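PDB 5IHS: endoglucanase, glycoside hydrolase family 5 protein from Cytophaga hutchinsonii, which probably hydrolyses internal beta-1,4-glucosidic bonds of cellulose as an endoglucanase, contributing to growth on crystalline cellulose. Local coordinates for residues 159-164 and 169-174; 247-252 and 267-272. One frame throughout, in Å; residues are numbered along the deposited sequence.

Contact 1 (159-164 and 169-174); sequences NEPLQA and KDIKPY
Pro161 and Ile171 make a small apolar contact between the loop that follows barrel strand 153-156 and the early part of helix 167-185, the next helix in the chain. The two segments bury 107 Å² in all, and their CA atoms come closest at this pair, 7.4 Å apart. The CB of Pro161 lies 3.5 Å from the CD1 of Ile171, and its CG lies 3.6 Å from the same methyl. The CB-CG bond of the pyrrolidine ring therefore meets the CD1 methyl of Ile171, and the two side chains cross at roughly a right angle. Ile171 delivers that end by setting CG1 opposite its carbonyl carbon (chi1 -53°) and then extending CD1 (chi2 166°), so the longer branch rather than CG2 meets the proline. This is a strand-to-helix connection of a TIM barrel, and Pro161 closes the Asn-Glu-Pro sequence found at the end of the fourth strand in family 5 enzymes, whose glutamate acts as the acid/base in well-studied relatives. Pro161 also packs on Ser199, while Glu160 reaches His220 with its carboxylate. Farther along, the O of Ala164 and the OD2 of Asp170, both acceptors, are merely near each other at 4.3 Å; OD2 takes the backbone N-H of Ser166.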
loop_
_atom_site.group_PDB
_atom_site.type_symbol
_atom_site.label_atom_id
_atom_site.label_comp_id
_atom_site.label_asym_id
_atom_site.label_seq_id
_atom_site.Cartn_x
_atom_site.Cartn_y
_atom_site.Cartn_z
ATOM N N ASN A 159 5.208 1.418 -7.610
ATOM C CA ASN A 159 3.816 0.972 -7.588
ATOM C C ASN A 159 3.511 -0.177 -8.551
ATOM O O ASN A 159 3.186 -1.289 -8.106
ATOM C CB ASN A 159 2.926 2.173 -7.908
ATOM C CG ASN A 159 1.476 1.790 -8.118
ATOM O OD1 ASN A 159 0.914 1.039 -7.334
ATOM N ND2 ASN A 159 0.863 2.282 -9.193
ATOM N N GLU A 160 3.570 0.101 -9.859
ATOM C CA GLU A 160 3.062 -0.822 -10.876
ATOM C C GLU A 160 3.917 -0.769 -12.129
ATOM O O GLU A 160 3.602 -0.054 -13.097
ATOM C CB GLU A 160 1.606 -0.544 -11.222
ATOM C CG GLU A 160 0.638 -1.164 -10.249
ATOM C CD GLU A 160 -0.813 -1.005 -10.658
ATOM O OE1 GLU A 160 -1.078 -0.458 -11.757
ATOM O OE2 GLU A 160 -1.701 -1.449 -9.894
ATOM N N PRO A 161 4.992 -1.543 -12.170
ATOM C CA PRO A 161 5.655 -1.797 -13.448
ATOM C C PRO A 161 4.637 -2.287 -14.474
ATOM O O PRO A 161 3.650 -2.944 -14.138
ATOM C CB PRO A 161 6.685 -2.878 -13.101
ATOM C CG PRO A 161 6.913 -2.733 -11.610
ATOM C CD PRO A 161 5.569 -2.333 -11.070
ATOM N N LEU A 162 4.881 -1.958 -15.738
ATOM C CA LEU A 162 3.992 -2.336 -16.827
ATOM C C LEU A 162 4.236 -3.786 -17.256
ATOM O O LEU A 162 5.141 -4.467 -16.773
ATOM C CB LEU A 162 4.175 -1.367 -17.992
ATOM C CG LEU A 162 3.862 0.088 -17.635
ATOM C CD1 LEU A 162 4.129 0.989 -18.826
ATOM C CD2 LEU A 162 2.426 0.247 -17.158
ATOM N N GLN A 163 3.392 -4.271 -18.166
ATOM C CA GLN A 163 3.596 -5.616 -18.689
ATOM C C GLN A 163 4.952 -5.748 -19.384
ATOM O O GLN A 163 5.567 -6.822 -19.349
ATOM C CB GLN A 163 2.460 -5.967 -19.641
ATOM C CG GLN A 163 2.423 -7.425 -20.019
ATOM C CD GLN A 163 1.387 -7.716 -21.082
ATOM O OE1 GLN A 163 0.536 -6.874 -21.396
ATOM N NE2 GLN A 163 1.444 -8.914 -21.639
ATOM N N ALA A 164 5.433 -4.676 -20.017
ATOM C CA ALA A 164 6.699 -4.722 -20.736
ATOM C C ALA A 164 7.923 -4.655 -19.830
ATOM O O ALA A 164 9.040 -4.846 -20.319
ATOM C CB ALA A 164 6.775 -3.558 -21.724
ATOM N N LYS A 169 15.765 -7.389 -15.735
ATOM C CA LYS A 169 16.517 -6.339 -16.412
ATOM C C LYS A 169 16.163 -4.928 -15.957
ATOM O O LYS A 169 17.031 -4.046 -16.001
ATOM C CB LYS A 169 16.305 -6.437 -17.922
ATOM C CG LYS A 169 16.891 -7.689 -18.536
ATOM C CD LYS A 169 16.668 -7.713 -20.044
ATOM C CE LYS A 169 17.286 -8.944 -20.688
ATOM N NZ LYS A 169 16.315 -10.063 -20.801
ATOM N N ASP A 170 14.912 -4.674 -15.553
ATOM C CA ASP A 170 14.444 -3.319 -15.248
ATOM C C ASP A 170 14.084 -3.141 -13.779
ATOM O O ASP A 170 14.623 -2.242 -13.119
ATOM C CB ASP A 170 13.205 -2.962 -16.089
ATOM C CG ASP A 170 13.464 -2.967 -17.556
ATOM O OD1 ASP A 170 14.495 -2.405 -17.963
ATOM O OD2 ASP A 170 12.614 -3.521 -18.296
ATOM N N ILE A 171 13.162 -3.951 -13.256
ATOM C CA ILE A 171 12.622 -3.685 -11.927
ATOM C C ILE A 171 13.667 -3.966 -10.860
ATOM O O ILE A 171 13.896 -3.146 -9.958
ATOM C CB ILE A 171 11.349 -4.505 -11.651
ATOM C CG1 ILE A 171 10.277 -4.326 -12.736
ATOM C CG2 ILE A 171 10.812 -4.136 -10.272
ATOM C CD1 ILE A 171 9.153 -5.361 -12.676
ATOM N N LYS A 172 14.256 -5.165 -10.896
ATOM C CA LYS A 172 15.165 -5.557 -9.819
ATOM C C LYS A 172 16.356 -4.617 -9.713
ATOM O O LYS A 172 16.656 -4.156 -8.596
ATOM C CB LYS A 172 15.571 -7.032 -9.945
ATOM C CG LYS A 172 16.321 -7.529 -8.725
ATOM C CD LYS A 172 16.780 -8.980 -8.837
ATOM C CE LYS A 172 17.357 -9.443 -7.515
ATOM N NZ LYS A 172 18.240 -10.609 -7.637
ATOM N N PRO A 173 17.071 -4.288 -10.800
ATOM C CA PRO A 173 18.193 -3.343 -10.661
ATOM C C PRO A 173 17.757 -1.973 -10.166
ATOM O O PRO A 173 18.455 -1.365 -9.343
ATOM C CB PRO A 173 18.804 -3.300 -12.071
ATOM C CG PRO A 173 18.351 -4.536 -12.727
ATOM C CD PRO A 173 17.004 -4.856 -12.160
ATOM N N TYR A 174 16.615 -1.465 -10.641
ATOM C CA TYR A 174 16.094 -0.205 -10.122
ATOM C C TYR A 174 15.861 -0.302 -8.620
ATOM O O TYR A 174 16.282 0.574 -7.849
ATOM C CB TYR A 174 14.785 0.169 -10.834
ATOM C CG TYR A 174 13.968 1.150 -10.025
ATOM C CD1 TYR A 174 14.210 2.518 -10.102
ATOM C CD2 TYR A 174 12.985 0.716 -9.149
ATOM C CE1 TYR A 174 13.492 3.420 -9.338
ATOM C CE2 TYR A 174 12.270 1.613 -8.389
ATOM C CZ TYR A 174 12.530 2.962 -8.479
ATOM O OH TYR A 174 11.842 3.884 -7.730
#

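Contact 2 (247-252 and 267-272); sequences TEYGTC and LWYEFL
Tyr249 and Tyr269 meet at their hydroxyl ends, with ring planes turned 82° against each other and ring centroids 5.8 Å apart. The rings meet obliquely, and their closest atoms are at the phenol ends. The OH of Tyr249 enters at the edge of the Tyr269 ring and in its plane, 3.4 Å from the Tyr269 CE1. Behind it, the CZ of Tyr249 packs 3.8 Å from that same CE1. The first torsions bring the phenols together from different backbones: Tyr249 holds CG between its backbone N and carbonyl carbon (chi1 74°), which turns the ring off the end of strand 244-249, whereas Tyr269 has CG anti to its carbonyl carbon and beside the backbone N (chi1 -72°), which swings its ring from helix 262-274 toward Tyr249. Strand, helix and the following strand 279-284 form a beta-alpha-beta unit of the TIM barrel, and this pair ties its first strand to the helix on the outside of the barrel. Phe221 of the neighbouring strand meets the Tyr249 ring, and Leu315, Asp319 and Lys323 of helix 311-329 pack against Tyr269. The two hydroxyls share a hydrogen bond, Tyr249 OH to Tyr269 OH at 2.8 Å, in which either could be the donor. The bond gives each buried hydroxyl a polar partner, and it fixes the phenol ends relative to each other more specifically than ring packing alone would.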
loop_
_atom_site.group_PDB
_atom_site.type_symbol
_atom_site.label_atom_id
_atom_site.label_comp_id
_atom_site.label_asym_id
_atom_site.label_seq_id
_atom_site.Cartn_x
_atom_site.Cartn_y
_atom_site.Cartn_z
ATOM N N THR A 247 -0.556 -3.946 -1.611
ATOM C CA THR A 247 -0.587 -2.519 -1.324
ATOM C C THR A 247 -1.742 -1.825 -2.014
ATOM O O THR A 247 -2.022 -0.670 -1.682
ATOM C CB THR A 247 0.734 -1.829 -1.682
ATOM O OG1 THR A 247 0.949 -1.974 -3.082
ATOM C CG2 THR A 247 1.920 -2.402 -0.889
ATOM N N GLU A 248 -2.410 -2.498 -2.951
ATOM C CA GLU A 248 -3.565 -1.925 -3.623
ATOM C C GLU A 248 -4.458 -3.047 -4.132
ATOM O O GLU A 248 -3.982 -3.971 -4.812
ATOM C CB GLU A 248 -3.115 -1.060 -4.805
ATOM C CG GLU A 248 -4.196 -0.179 -5.357
ATOM C CD GLU A 248 -3.750 0.546 -6.618
ATOM O OE1 GLU A 248 -2.733 1.286 -6.562
ATOM O OE2 GLU A 248 -4.425 0.356 -7.659
ATOM N N TYR A 249 -5.755 -2.945 -3.851
ATOM C CA TYR A 249 -6.736 -3.812 -4.493
ATOM C C TYR A 249 -8.023 -3.020 -4.644
ATOM O O TYR A 249 -8.295 -2.087 -3.887
ATOM C CB TYR A 249 -6.994 -5.128 -3.704
ATOM C CG TYR A 249 -7.819 -4.895 -2.461
ATOM C CD1 TYR A 249 -7.219 -4.468 -1.284
ATOM C CD2 TYR A 249 -9.202 -5.079 -2.457
ATOM C CE1 TYR A 249 -7.968 -4.200 -0.145
ATOM C CE2 TYR A 249 -9.961 -4.811 -1.323
ATOM C CZ TYR A 249 -9.341 -4.362 -0.173
ATOM O OH TYR A 249 -10.115 -4.084 0.924
ATOM N N GLY A 250 -8.838 -3.420 -5.612
ATOM C CA GLY A 250 -10.162 -2.873 -5.778
ATOM C C GLY A 250 -11.256 -3.886 -5.469
ATOM O O GLY A 250 -11.008 -5.029 -5.101
ATOM N N THR A 251 -12.494 -3.433 -5.651
ATOM C CA THR A 251 -13.671 -4.293 -5.539
ATOM C C THR A 251 -14.336 -4.535 -6.894
ATOM O O THR A 251 -15.408 -5.150 -6.948
ATOM C CB THR A 251 -14.693 -3.658 -4.602
ATOM O OG1 THR A 251 -15.071 -2.393 -5.156
ATOM C CG2 THR A 251 -14.134 -3.487 -3.189
ATOM N N CYS A 252 -13.733 -4.068 -7.981
ATOM C CA CYS A 252 -14.399 -3.970 -9.272
ATOM C C CYS A 252 -13.430 -4.442 -10.348
ATOM O O CYS A 252 -12.410 -5.084 -10.071
ATOM C CB CYS A 252 -14.886 -2.530 -9.471
ATOM S SG CYS A 252 -13.600 -1.301 -9.353
ATOM N N LEU A 267 -13.836 -13.815 -1.690
ATOM C CA LEU A 267 -12.921 -14.931 -1.929
ATOM C C LEU A 267 -11.475 -14.483 -1.794
ATOM O O LEU A 267 -10.632 -15.230 -1.276
ATOM C CB LEU A 267 -13.149 -15.558 -3.305
ATOM C CG LEU A 267 -14.488 -16.267 -3.508
ATOM C CD1 LEU A 267 -14.518 -16.883 -4.886
ATOM C CD2 LEU A 267 -14.753 -17.323 -2.442
ATOM N N TRP A 268 -11.168 -13.266 -2.243
ATOM C CA TRP A 268 -9.836 -12.729 -2.033
ATOM C C TRP A 268 -9.552 -12.501 -0.552
ATOM O O TRP A 268 -8.465 -12.842 -0.078
ATOM C CB TRP A 268 -9.648 -11.444 -2.830
ATOM C CG TRP A 268 -9.250 -11.675 -4.249
ATOM C CD1 TRP A 268 -10.046 -11.646 -5.356
ATOM C CD2 TRP A 268 -7.926 -11.950 -4.710
ATOM N NE1 TRP A 268 -9.288 -11.886 -6.485
ATOM C CE2 TRP A 268 -7.982 -12.073 -6.114
ATOM C CE3 TRP A 268 -6.696 -12.089 -4.069
ATOM C CZ2 TRP A 268 -6.845 -12.326 -6.885
ATOM C CZ3 TRP A 268 -5.571 -12.339 -4.831
ATOM C CH2 TRP A 268 -5.653 -12.456 -6.222
ATOM N N TYR A 269 -10.493 -11.897 0.190
ATOM C CA TYR A 269 -10.262 -11.710 1.622
ATOM C C TYR A 269 -9.974 -13.041 2.311
ATOM O O TYR A 269 -9.112 -13.117 3.193
ATOM C CB TYR A 269 -11.456 -11.038 2.289
ATOM C CG TYR A 269 -11.690 -9.571 1.998
ATOM C CD1 TYR A 269 -10.647 -8.675 1.765
ATOM C CD2 TYR A 269 -12.980 -9.075 2.020
ATOM C CE1 TYR A 269 -10.899 -7.332 1.533
ATOM C CE2 TYR A 269 -13.241 -7.740 1.806
ATOM C CZ TYR A 269 -12.206 -6.864 1.569
ATOM O OH TYR A 269 -12.506 -5.531 1.362
ATOM N N GLU A 270 -10.702 -14.097 1.931
ATOM C CA GLU A 270 -10.479 -15.412 2.528
ATOM C C GLU A 270 -9.043 -15.875 2.296
ATOM O O GLU A 270 -8.363 -16.343 3.216
ATOM C CB GLU A 270 -11.479 -16.398 1.930
ATOM C CG GLU A 270 -11.380 -17.821 2.395
ATOM C CD GLU A 270 -12.548 -18.633 1.852
ATOM O OE1 GLU A 270 -12.619 -18.820 0.616
ATOM O OE2 GLU A 270 -13.426 -19.043 2.645
ATOM N N PHE A 271 -8.566 -15.741 1.060
ATOM C CA PHE A 271 -7.199 -16.128 0.718
ATOM C C PHE A 271 -6.170 -15.284 1.464
ATOM O O PHE A 271 -5.204 -15.811 2.030
ATOM C CB PHE A 271 -7.025 -15.985 -0.794
ATOM C CG PHE A 271 -5.622 -16.212 -1.279
ATOM C CD1 PHE A 271 -5.133 -17.495 -1.455
ATOM C CD2 PHE A 271 -4.797 -15.137 -1.589
ATOM C CE1 PHE A 271 -3.838 -17.704 -1.907
ATOM C CE2 PHE A 271 -3.507 -15.344 -2.043
ATOM C CZ PHE A 271 -3.034 -16.627 -2.204
ATOM N N LEU A 272 -6.359 -13.964 1.463
ATOM C CA LEU A 272 -5.389 -13.084 2.101
ATOM C C LEU A 272 -5.319 -13.344 3.600
ATOM O O LEU A 272 -4.227 -13.404 4.178
ATOM C CB LEU A 272 -5.721 -11.620 1.818
ATOM C CG LEU A 272 -5.744 -11.252 0.329
ATOM C CD1 LEU A 272 -6.307 -9.857 0.137
ATOM C CD2 LEU A 272 -4.352 -11.372 -0.296
#

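How the contacts relate
Both contacts join the region just after or at the end of a barrel strand to the helix that comes next in the chain, and they bury similar areas. Contact 1 is partly buried, about 17 Å from the chain centre, and purely apolar; contact 2 is fully buried, about 12 Å from that centre, and adds a hydroxyl-hydroxyl bond to aromatic packing. Their centres are about 23 Å apart, yet their first segments meet inside the barrel mouth: Glu160 OE2 lies 4.0 Å from Glu248 OE2. This glutamate pair, one just beyond strand 153-156 and the other near the C-terminal end of strand 244-249, is consistent with the retaining active site of family 5 hydrolases.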